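Local coordinates for protein histidine phosphotransferase (Caulobacter crescentus, PDB 2OOC) that probably relays phosphoryl groups through a histidine in a phosphorelay, as an Hpt-domain protein required for stalk biogenesis, at residues A[24-35]-A[96-106]; A[67-75]-A[87-95]. All coordinates share one frame; numbering follows the deposited sequence.

Contact 1: A[24-35]-A[96-106]; sequences FAVVDEVLALFR and LLDIAAYAHEQ
In the helical bundle of this Hpt protein, Ile99 and Tyr102 of helix 85-111 pack on Leu31 and Phe34 of helix 24-41. The two segments run roughly antiparallel, at 144°, with their axes 10.7 Å apart. Ile99 fills the middle of the contact. Its CG2, anti to the backbone N, lies 3.9 Å from Leu31 CD2. On its other branch, Ile99 CD1 reaches Phe34 CD2 at 3.4 Å, a close apolar approach. Leu96 CD2 meets the same ring at its edge, near the ring plane. Toward the start of helix 24-41 the tyrosine takes over. Leu31 CD1 touches Tyr102 CD1 at 3.7 Å, and Val27 CG1 lies against Tyr102 CE1. The phenol points between the helices because CG is anti to the backbone N (chi1 -178°). Its OH lies in the plane of the Phe24 ring, 3.2 Å from Phe24 CE1 at the ring edge. That hydroxyl also hydrogen-bonds Glu17, and the tyrosine ring stacks with Phe13, so helix 13-19 helps hold it. At the Arg35 end, the aliphatic part of the side chain lies along segment 96-106, with Arg35 CD 3.7 Å from Ile99 CG2. Arg35 has two conformers. In one of them a bend at chi3 (49°) turns the guanidinium toward Ala100, whose CB sits at its edge. In that conformer a water finishes the corner: it accepts from Arg35 NH1 at 2.9 Å and donates to the backbone oxygen Leu96 O.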
loop_
_atom_site.group_PDB
_atom_site.type_symbol
_atom_site.label_atom_id
_atom_site.label_comp_id
_atom_site.label_asym_id
_atom_site.label_seq_id
_atom_site.Cartn_x
_atom_site.Cartn_y
_atom_site.Cartn_z
ATOM N N PHE A 24 -4.939 -0.530 18.056
ATOM C CA PHE A 24 -4.842 -1.553 17.044
ATOM C C PHE A 24 -6.078 -1.893 16.274
ATOM O O PHE A 24 -5.941 -2.394 15.172
ATOM C CB PHE A 24 -4.042 -2.747 17.563
ATOM C CG PHE A 24 -2.613 -2.346 17.825
ATOM C CD1 PHE A 24 -1.735 -2.106 16.753
ATOM C CD2 PHE A 24 -2.182 -2.034 19.120
ATOM C CE1 PHE A 24 -0.456 -1.658 16.983
ATOM C CE2 PHE A 24 -0.884 -1.585 19.346
ATOM C CZ PHE A 24 -0.026 -1.394 18.273
ATOM N N ALA A 25 -7.273 -1.564 16.770
ATOM C CA ALA A 25 -8.473 -1.803 16.009
ATOM C C ALA A 25 -8.457 -0.881 14.781
ATOM O O ALA A 25 -8.920 -1.278 13.694
ATOM C CB ALA A 25 -9.712 -1.560 16.872
ATOM N N VAL A 26 -7.969 0.336 14.975
ATOM C CA VAL A 26 -7.928 1.278 13.833
ATOM C C VAL A 26 -6.831 0.884 12.843
ATOM O O VAL A 26 -7.022 0.888 11.618
ATOM C CB VAL A 26 -7.763 2.724 14.283
ATOM C CG1 VAL A 26 -7.568 3.655 13.073
ATOM C CG2 VAL A 26 -8.989 3.189 15.108
ATOM N N VAL A 27 -5.691 0.478 13.345
ATOM C CA VAL A 27 -4.655 -0.050 12.472
ATOM C C VAL A 27 -5.184 -1.199 11.613
ATOM O O VAL A 27 -5.032 -1.177 10.383
ATOM C CB VAL A 27 -3.433 -0.509 13.296
ATOM C CG1 VAL A 27 -2.417 -1.241 12.314
ATOM C CG2 VAL A 27 -2.739 0.632 14.050
ATOM N N ASP A 28 -5.849 -2.154 12.247
ATOM C CA ASP A 28 -6.372 -3.320 11.558
ATOM C C ASP A 28 -7.344 -2.909 10.459
ATOM O O ASP A 28 -7.328 -3.483 9.345
ATOM C CB ASP A 28 -7.048 -4.301 12.534
ATOM C CG ASP A 28 -6.056 -5.008 13.493
ATOM O OD1 ASP A 28 -4.816 -4.964 13.286
ATOM O OD2 ASP A 28 -6.534 -5.565 14.507
ATOM N N GLU A 29 -8.198 -1.935 10.774
ATOM C CA GLU A 29 -9.184 -1.385 9.813
ATOM C C GLU A 29 -8.516 -0.800 8.582
ATOM O O GLU A 29 -8.925 -1.029 7.440
ATOM C CB GLU A 29 -9.956 -0.266 10.500
ATOM C CG GLU A 29 -11.042 0.424 9.608
ATOM C CD GLU A 29 -11.439 1.826 10.083
ATOM O OE1 GLU A 29 -10.838 2.388 11.026
ATOM O OE2 GLU A 29 -12.389 2.382 9.505
ATOM N N VAL A 30 -7.521 0.030 8.849
ATOM C CA VAL A 30 -6.886 0.744 7.773
ATOM C C VAL A 30 -6.122 -0.236 6.854
ATOM O O VAL A 30 -6.146 -0.116 5.619
ATOM C CB VAL A 30 -5.968 1.858 8.313
ATOM C CG1 VAL A 30 -5.055 2.370 7.172
ATOM C CG2 VAL A 30 -6.824 2.966 8.970
ATOM N N LEU A 31 -5.451 -1.189 7.472
ATOM C CA LEU A 31 -4.719 -2.222 6.704
ATOM C C LEU A 31 -5.711 -2.987 5.816
ATOM O O LEU A 31 -5.457 -3.279 4.630
ATOM C CB LEU A 31 -3.924 -3.186 7.567
ATOM C CG LEU A 31 -2.761 -2.542 8.324
ATOM C CD1 LEU A 31 -2.125 -3.606 9.103
ATOM C CD2 LEU A 31 -1.867 -1.766 7.326
ATOM N N ALA A 32 -6.883 -3.326 6.371
ATOM C CA ALA A 32 -7.890 -4.013 5.579
ATOM C C ALA A 32 -8.443 -3.160 4.420
ATOM O O ALA A 32 -8.568 -3.656 3.303
ATOM C CB ALA A 32 -9.007 -4.524 6.485
ATOM N N LEU A 33 -8.634 -1.863 4.663
ATOM C CA LEU A 33 -9.047 -0.964 3.607
ATOM C C LEU A 33 -8.003 -0.860 2.502
ATOM O O LEU A 33 -8.343 -0.865 1.328
ATOM C CB LEU A 33 -9.301 0.431 4.215
ATOM C CG LEU A 33 -10.532 0.543 5.132
ATOM C CD1 LEU A 33 -10.587 1.994 5.812
ATOM C CD2 LEU A 33 -11.803 0.193 4.360
ATOM N N PHE A 34 -6.743 -0.802 2.875
ATOM C CA PHE A 34 -5.688 -0.676 1.896
ATOM C C PHE A 34 -5.642 -1.932 1.029
ATOM O O PHE A 34 -5.505 -1.853 -0.178
ATOM C CB PHE A 34 -4.333 -0.489 2.540
ATOM C CG PHE A 34 -3.208 -0.346 1.544
ATOM C CD1 PHE A 34 -2.884 0.906 1.024
ATOM C CD2 PHE A 34 -2.515 -1.438 1.080
ATOM C CE1 PHE A 34 -1.878 0.997 0.078
ATOM C CE2 PHE A 34 -1.492 -1.362 0.172
ATOM C CZ PHE A 34 -1.200 -0.122 -0.377
ATOM N N ARG A 35 -5.789 -3.092 1.658
ATOM C CA ARG A 35 -5.746 -4.337 0.911
ATOM C C ARG A 35 -6.915 -4.406 -0.071
ATOM O O ARG A 35 -6.790 -4.895 -1.175
ATOM C CB ARG A 35 -5.680 -5.568 1.847
ATOM C CG ARG A 35 -4.262 -5.827 2.341
ATOM C CD ARG A 35 -4.220 -6.642 3.635
ATOM N NE ARG A 35 -5.047 -7.847 3.579
ATOM C CZ ARG A 35 -4.595 -9.108 3.503
ATOM N NH1 ARG A 35 -3.290 -9.373 3.457
ATOM N NH2 ARG A 35 -5.471 -10.123 3.463
ATOM N N LEU A 96 2.372 -4.788 0.154
ATOM C CA LEU A 96 1.431 -5.820 0.532
ATOM C C LEU A 96 2.100 -6.927 1.400
ATOM O O LEU A 96 1.505 -7.480 2.302
ATOM C CB LEU A 96 0.721 -6.382 -0.690
ATOM C CG LEU A 96 -0.281 -5.395 -1.275
ATOM C CD1 LEU A 96 -0.697 -5.944 -2.624
ATOM C CD2 LEU A 96 -1.550 -5.138 -0.435
ATOM N N LEU A 97 3.359 -7.227 1.066
ATOM C CA LEU A 97 4.159 -8.219 1.786
ATOM C C LEU A 97 4.265 -7.835 3.237
ATOM O O LEU A 97 4.016 -8.621 4.142
ATOM C CB LEU A 97 5.542 -8.254 1.126
ATOM C CG LEU A 97 6.518 -9.132 1.873
ATOM C CD1 LEU A 97 6.224 -10.628 1.571
ATOM C CD2 LEU A 97 7.905 -8.802 1.335
ATOM N N ASP A 98 4.583 -6.551 3.419
ATOM C CA ASP A 98 4.753 -5.958 4.750
ATOM C C ASP A 98 3.442 -5.940 5.539
ATOM O O ASP A 98 3.391 -6.328 6.678
ATOM C CB ASP A 98 5.252 -4.499 4.599
ATOM C CG ASP A 98 6.735 -4.364 4.676
ATOM O OD1 ASP A 98 7.402 -5.304 4.194
ATOM O OD2 ASP A 98 7.187 -3.306 5.209
ATOM N N ILE A 99 2.402 -5.490 4.877
ATOM C CA ILE A 99 1.089 -5.363 5.508
ATOM C C ILE A 99 0.548 -6.709 5.919
ATOM O O ILE A 99 0.051 -6.876 7.049
ATOM C CB ILE A 99 0.129 -4.639 4.559
ATOM C CG1 ILE A 99 0.516 -3.156 4.536
ATOM C CG2 ILE A 99 -1.338 -4.847 4.976
ATOM C CD1 ILE A 99 -0.156 -2.424 3.383
ATOM N N ALA A 100 0.663 -7.708 5.038
ATOM C CA ALA A 100 0.192 -9.043 5.368
ATOM C C ALA A 100 0.949 -9.648 6.549
ATOM O O ALA A 100 0.433 -10.303 7.459
ATOM C CB ALA A 100 0.249 -9.979 4.153
ATOM N N ALA A 101 2.252 -9.414 6.572
ATOM C CA ALA A 101 3.104 -9.905 7.634
ATOM C C ALA A 101 2.829 -9.253 8.997
ATOM O O ALA A 101 2.912 -9.887 10.047
ATOM C CB ALA A 101 4.608 -9.747 7.245
ATOM N N TYR A 102 2.501 -7.949 8.969
ATOM C CA TYR A 102 2.156 -7.222 10.174
ATOM C C TYR A 102 0.862 -7.777 10.745
ATOM O O TYR A 102 0.794 -8.002 11.947
ATOM C CB TYR A 102 1.997 -5.767 9.859
ATOM C CG TYR A 102 1.688 -4.842 11.031
ATOM C CD1 TYR A 102 0.404 -4.720 11.493
ATOM C CD2 TYR A 102 2.674 -4.083 11.618
ATOM C CE1 TYR A 102 0.091 -3.849 12.512
ATOM C CE2 TYR A 102 2.372 -3.187 12.644
ATOM C CZ TYR A 102 1.079 -3.095 13.079
ATOM O OH TYR A 102 0.719 -2.238 14.100
ATOM N N ALA A 103 -0.111 -8.028 9.890
ATOM C CA ALA A 103 -1.375 -8.651 10.329
ATOM C C ALA A 103 -1.124 -10.031 10.936
ATOM O O ALA A 103 -1.646 -10.408 11.991
ATOM C CB ALA A 103 -2.352 -8.723 9.182
ATOM N N HIS A 104 -0.242 -10.820 10.309
ATOM C CA HIS A 104 0.117 -12.097 10.846
ATOM C C HIS A 104 0.775 -12.066 12.217
ATOM O O HIS A 104 0.490 -12.867 13.088
ATOM C CB HIS A 104 1.053 -12.791 9.816
ATOM C CG HIS A 104 1.240 -14.243 10.046
ATOM N ND1 HIS A 104 2.425 -14.895 9.770
ATOM C CD2 HIS A 104 0.385 -15.214 10.488
ATOM C CE1 HIS A 104 2.304 -16.180 10.030
ATOM N NE2 HIS A 104 1.067 -16.409 10.439
ATOM N N GLU A 105 1.707 -11.140 12.368
ATOM C CA GLU A 105 2.389 -10.900 13.614
ATOM C C GLU A 105 1.415 -10.555 14.737
ATOM O O GLU A 105 1.613 -11.007 15.864
ATOM C CB GLU A 105 3.392 -9.762 13.434
ATOM C CG GLU A 105 4.691 -10.255 12.840
ATOM C CD GLU A 105 5.545 -9.141 12.230
ATOM O OE1 GLU A 105 5.361 -7.949 12.579
ATOM O OE2 GLU A 105 6.410 -9.477 11.380
ATOM N N GLN A 106 0.400 -9.755 14.419
ATOM C CA GLN A 106 -0.622 -9.398 15.429
ATOM C C GLN A 106 -1.287 -10.678 15.906
ATOM O O GLN A 106 -1.448 -10.899 17.122
ATOM C CB GLN A 106 -1.707 -8.462 14.876
ATOM C CG GLN A 106 -1.256 -7.110 14.330
ATOM C CD GLN A 106 -1.333 -5.958 15.323
ATOM O OE1 GLN A 106 -2.363 -5.258 15.392
ATOM N NE2 GLN A 106 -0.222 -5.710 16.057
HETATM O O HOH W 1 -1.363 -7.689 2.108
#

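Contact 2: A[67-75]-A[87-95]; sequences GAFNLGEVC and GVRTALDAA
Leu71 is a knob in a hole formed by Val88, Ala91, Leu92 and Ala95. This is the tight part of the contact. Segments 69-75 and 87-95 run nearly antiparallel, at 170°, with axes 9.0 Å apart at closest. The small Ala91 probably helps the helices come this near; its CB lies 3.7 Å from Leu71 CD1. The other branch, Leu71 CD2, meets Leu92 CD1 at 3.8 Å and also touches Ala95 CB. With chi1 at 168°, CG lies anti to the backbone N and the isobutyl group enters the hole. Cut back to an alanine, Leu71 would probably leave a gap between Ala91, Leu92 and Ala95 and deprive the Leu92 CD1 methyl of this apolar partner. One turn on, Val74 CG1 rests 3.6 Å from the backbone oxygen Gly87 O, while Val74 CG2 lies against Ala91 CB. Cys75 SG packs on Val88 CG1 at 3.9 Å. Val59 and Ala63 of helix 52-66 also touch Leu71. At the start of helix 69-79, Ala68 holds the N-cap position and its methyl meets Ala95 CB. The solvent side is looser. Exposed Asn70 brings ND2 no nearer than 4.1 Å to Ala91 CB. A water spans the distance there: it accepts from Asn70 ND2 at 3.1 Å and donates to Ala91 O. The helices follow each other in the chain, joined by a short connection. They form an antiparallel helical hairpin, as expected in the four-helix bundle of Hpt domains.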
loop_
_atom_site.group_PDB
_atom_site.type_symbol
_atom_site.label_atom_id
_atom_site.label_comp_id
_atom_site.label_asym_id
_atom_site.label_seq_id
_atom_site.Cartn_x
_atom_site.Cartn_y
_atom_site.Cartn_z
ATOM N N GLY A 67 1.364 4.992 5.150
ATOM C CA GLY A 67 2.763 4.914 5.477
ATOM C C GLY A 67 3.604 4.142 4.483
ATOM O O GLY A 67 4.746 3.903 4.770
ATOM N N ALA A 68 3.088 3.770 3.318
ATOM C CA ALA A 68 3.855 3.078 2.250
ATOM C C ALA A 68 4.472 4.162 1.407
ATOM O O ALA A 68 4.090 4.386 0.248
ATOM C CB ALA A 68 2.961 2.164 1.412
ATOM N N PHE A 69 5.431 4.859 1.996
ATOM C CA PHE A 69 5.962 6.083 1.376
ATOM C C PHE A 69 6.755 5.798 0.127
ATOM O O PHE A 69 6.656 6.572 -0.823
ATOM C CB PHE A 69 6.735 6.945 2.391
ATOM C CG PHE A 69 5.830 7.523 3.430
ATOM C CD1 PHE A 69 4.768 8.310 3.046
ATOM C CD2 PHE A 69 5.976 7.200 4.769
ATOM C CE1 PHE A 69 3.868 8.826 3.975
ATOM C CE2 PHE A 69 5.081 7.729 5.698
ATOM C CZ PHE A 69 4.041 8.514 5.290
ATOM N N ASN A 70 7.533 4.709 0.131
ATOM C CA ASN A 70 8.270 4.351 -1.082
ATOM C C ASN A 70 7.318 4.093 -2.269
ATOM O O ASN A 70 7.540 4.581 -3.357
ATOM C CB ASN A 70 9.125 3.128 -0.858
ATOM C CG ASN A 70 9.777 2.614 -2.192
ATOM O OD1 ASN A 70 10.657 3.302 -2.779
ATOM N ND2 ASN A 70 9.320 1.438 -2.684
ATOM N N LEU A 71 6.220 3.356 -2.021
ATOM C CA LEU A 71 5.231 3.121 -3.056
ATOM C C LEU A 71 4.662 4.426 -3.575
ATOM O O LEU A 71 4.470 4.650 -4.753
ATOM C CB LEU A 71 4.170 2.196 -2.528
ATOM C CG LEU A 71 2.892 2.016 -3.331
ATOM C CD1 LEU A 71 3.257 1.444 -4.709
ATOM C CD2 LEU A 71 1.879 1.078 -2.632
ATOM N N GLY A 72 4.323 5.347 -2.673
ATOM C CA GLY A 72 3.886 6.649 -3.076
ATOM C C GLY A 72 4.855 7.363 -3.995
ATOM O O GLY A 72 4.439 7.914 -4.999
ATOM N N GLU A 73 6.122 7.317 -3.654
ATOM C CA GLU A 73 7.167 7.919 -4.497
ATOM C C GLU A 73 7.260 7.281 -5.844
ATOM O O GLU A 73 7.418 7.962 -6.839
ATOM C CB GLU A 73 8.531 7.886 -3.822
ATOM C CG GLU A 73 8.605 8.746 -2.590
ATOM N N VAL A 74 7.246 5.954 -5.900
ATOM C CA VAL A 74 7.293 5.229 -7.153
ATOM C C VAL A 74 6.109 5.614 -8.025
ATOM O O VAL A 74 6.225 5.855 -9.223
ATOM C CB VAL A 74 7.335 3.727 -6.921
ATOM C CG1 VAL A 74 7.250 3.025 -8.274
ATOM C CG2 VAL A 74 8.616 3.286 -6.183
ATOM N N CYS A 75 4.931 5.742 -7.440
ATOM C CA CYS A 75 3.783 6.186 -8.192
ATOM C C CYS A 75 3.957 7.600 -8.756
ATOM O O CYS A 75 3.556 7.834 -9.867
ATOM C CB CYS A 75 2.539 6.189 -7.335
ATOM S SG CYS A 75 1.879 4.533 -6.915
ATOM N N GLY A 87 7.401 -1.176 -12.182
ATOM C CA GLY A 87 7.995 -0.646 -10.971
ATOM C C GLY A 87 6.950 -0.339 -9.890
ATOM O O GLY A 87 7.160 -0.532 -8.684
ATOM N N VAL A 88 5.796 0.184 -10.319
ATOM C CA VAL A 88 4.661 0.355 -9.409
ATOM C C VAL A 88 4.167 -0.983 -8.841
ATOM O O VAL A 88 3.980 -1.116 -7.640
ATOM C CB VAL A 88 3.502 1.116 -10.067
ATOM C CG1 VAL A 88 2.367 1.347 -9.074
ATOM C CG2 VAL A 88 4.027 2.492 -10.584
ATOM N N ARG A 89 4.012 -1.979 -9.714
ATOM C CA ARG A 89 3.580 -3.285 -9.283
ATOM C C ARG A 89 4.501 -3.915 -8.257
ATOM O O ARG A 89 4.046 -4.481 -7.266
ATOM C CB ARG A 89 3.375 -4.229 -10.478
ATOM C CG ARG A 89 2.252 -3.823 -11.370
ATOM C CD ARG A 89 1.749 -4.958 -12.201
ATOM N NE ARG A 89 2.848 -5.511 -13.008
ATOM C CZ ARG A 89 3.256 -5.051 -14.176
ATOM N NH1 ARG A 89 2.648 -4.037 -14.761
ATOM N NH2 ARG A 89 4.294 -5.617 -14.817
ATOM N N THR A 90 5.815 -3.805 -8.487
ATOM C CA THR A 90 6.747 -4.445 -7.551
ATOM C C THR A 90 6.868 -3.679 -6.233
ATOM O O THR A 90 7.000 -4.309 -5.197
ATOM C CB THR A 90 8.067 -4.704 -8.198
ATOM O OG1 THR A 90 8.688 -3.499 -8.584
ATOM C CG2 THR A 90 7.982 -5.624 -9.420
ATOM N N ALA A 91 6.699 -2.345 -6.267
ATOM C CA ALA A 91 6.585 -1.530 -5.041
ATOM C C ALA A 91 5.321 -1.883 -4.250
ATOM O O ALA A 91 5.349 -1.985 -3.037
ATOM C CB ALA A 91 6.616 -0.015 -5.355
ATOM N N LEU A 92 4.222 -2.148 -4.981
ATOM C CA LEU A 92 2.956 -2.533 -4.384
ATOM C C LEU A 92 3.086 -3.932 -3.741
ATOM O O LEU A 92 2.683 -4.153 -2.601
ATOM C CB LEU A 92 1.841 -2.501 -5.406
ATOM C CG LEU A 92 0.453 -2.879 -4.855
ATOM C CD1 LEU A 92 0.018 -2.077 -3.555
ATOM C CD2 LEU A 92 -0.656 -2.737 -5.951
ATOM N N ASP A 93 3.775 -4.842 -4.465
ATOM C CA ASP A 93 4.062 -6.164 -3.878
ATOM C C ASP A 93 4.781 -6.023 -2.528
ATOM O O ASP A 93 4.421 -6.694 -1.555
ATOM C CB ASP A 93 4.936 -6.976 -4.802
ATOM C CG ASP A 93 4.254 -7.520 -6.032
ATOM O OD1 ASP A 93 3.001 -7.527 -6.094
ATOM O OD2 ASP A 93 4.998 -7.954 -6.984
ATOM N N ALA A 94 5.813 -5.170 -2.442
ATOM C CA ALA A 94 6.578 -5.004 -1.203
ATOM C C ALA A 94 5.700 -4.422 -0.096
ATOM O O ALA A 94 5.827 -4.826 1.059
ATOM C CB ALA A 94 7.783 -4.095 -1.471
ATOM N N ALA A 95 4.777 -3.501 -0.420
ATOM C CA ALA A 95 3.952 -2.935 0.597
ATOM C C ALA A 95 2.941 -4.003 1.090
ATOM O O ALA A 95 2.744 -4.137 2.331
ATOM C CB ALA A 95 3.237 -1.665 0.035
HETATM O O HOH W 2 7.093 -0.352 -1.575
#

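Both contacts use helix 85-111, contact 2 near its start and contact 1 the part that follows. Contact 2 is the more buried and lies nearer the centre of the chain. It joins two consecutive helices through leucine, valine and alanine side chains and a cysteine. Contact 1 brings in helix 24-41 from much earlier in the chain. It is only partly buried, and rings, an arginine and a glutamine take part. Each has a water between the helices on its polar side. The two meet at Phe34: its CZ lies 3.9 Å from Leu92 CD1 and 4.0 Å from Leu71 CD2. That ring makes their apolar packing continuous.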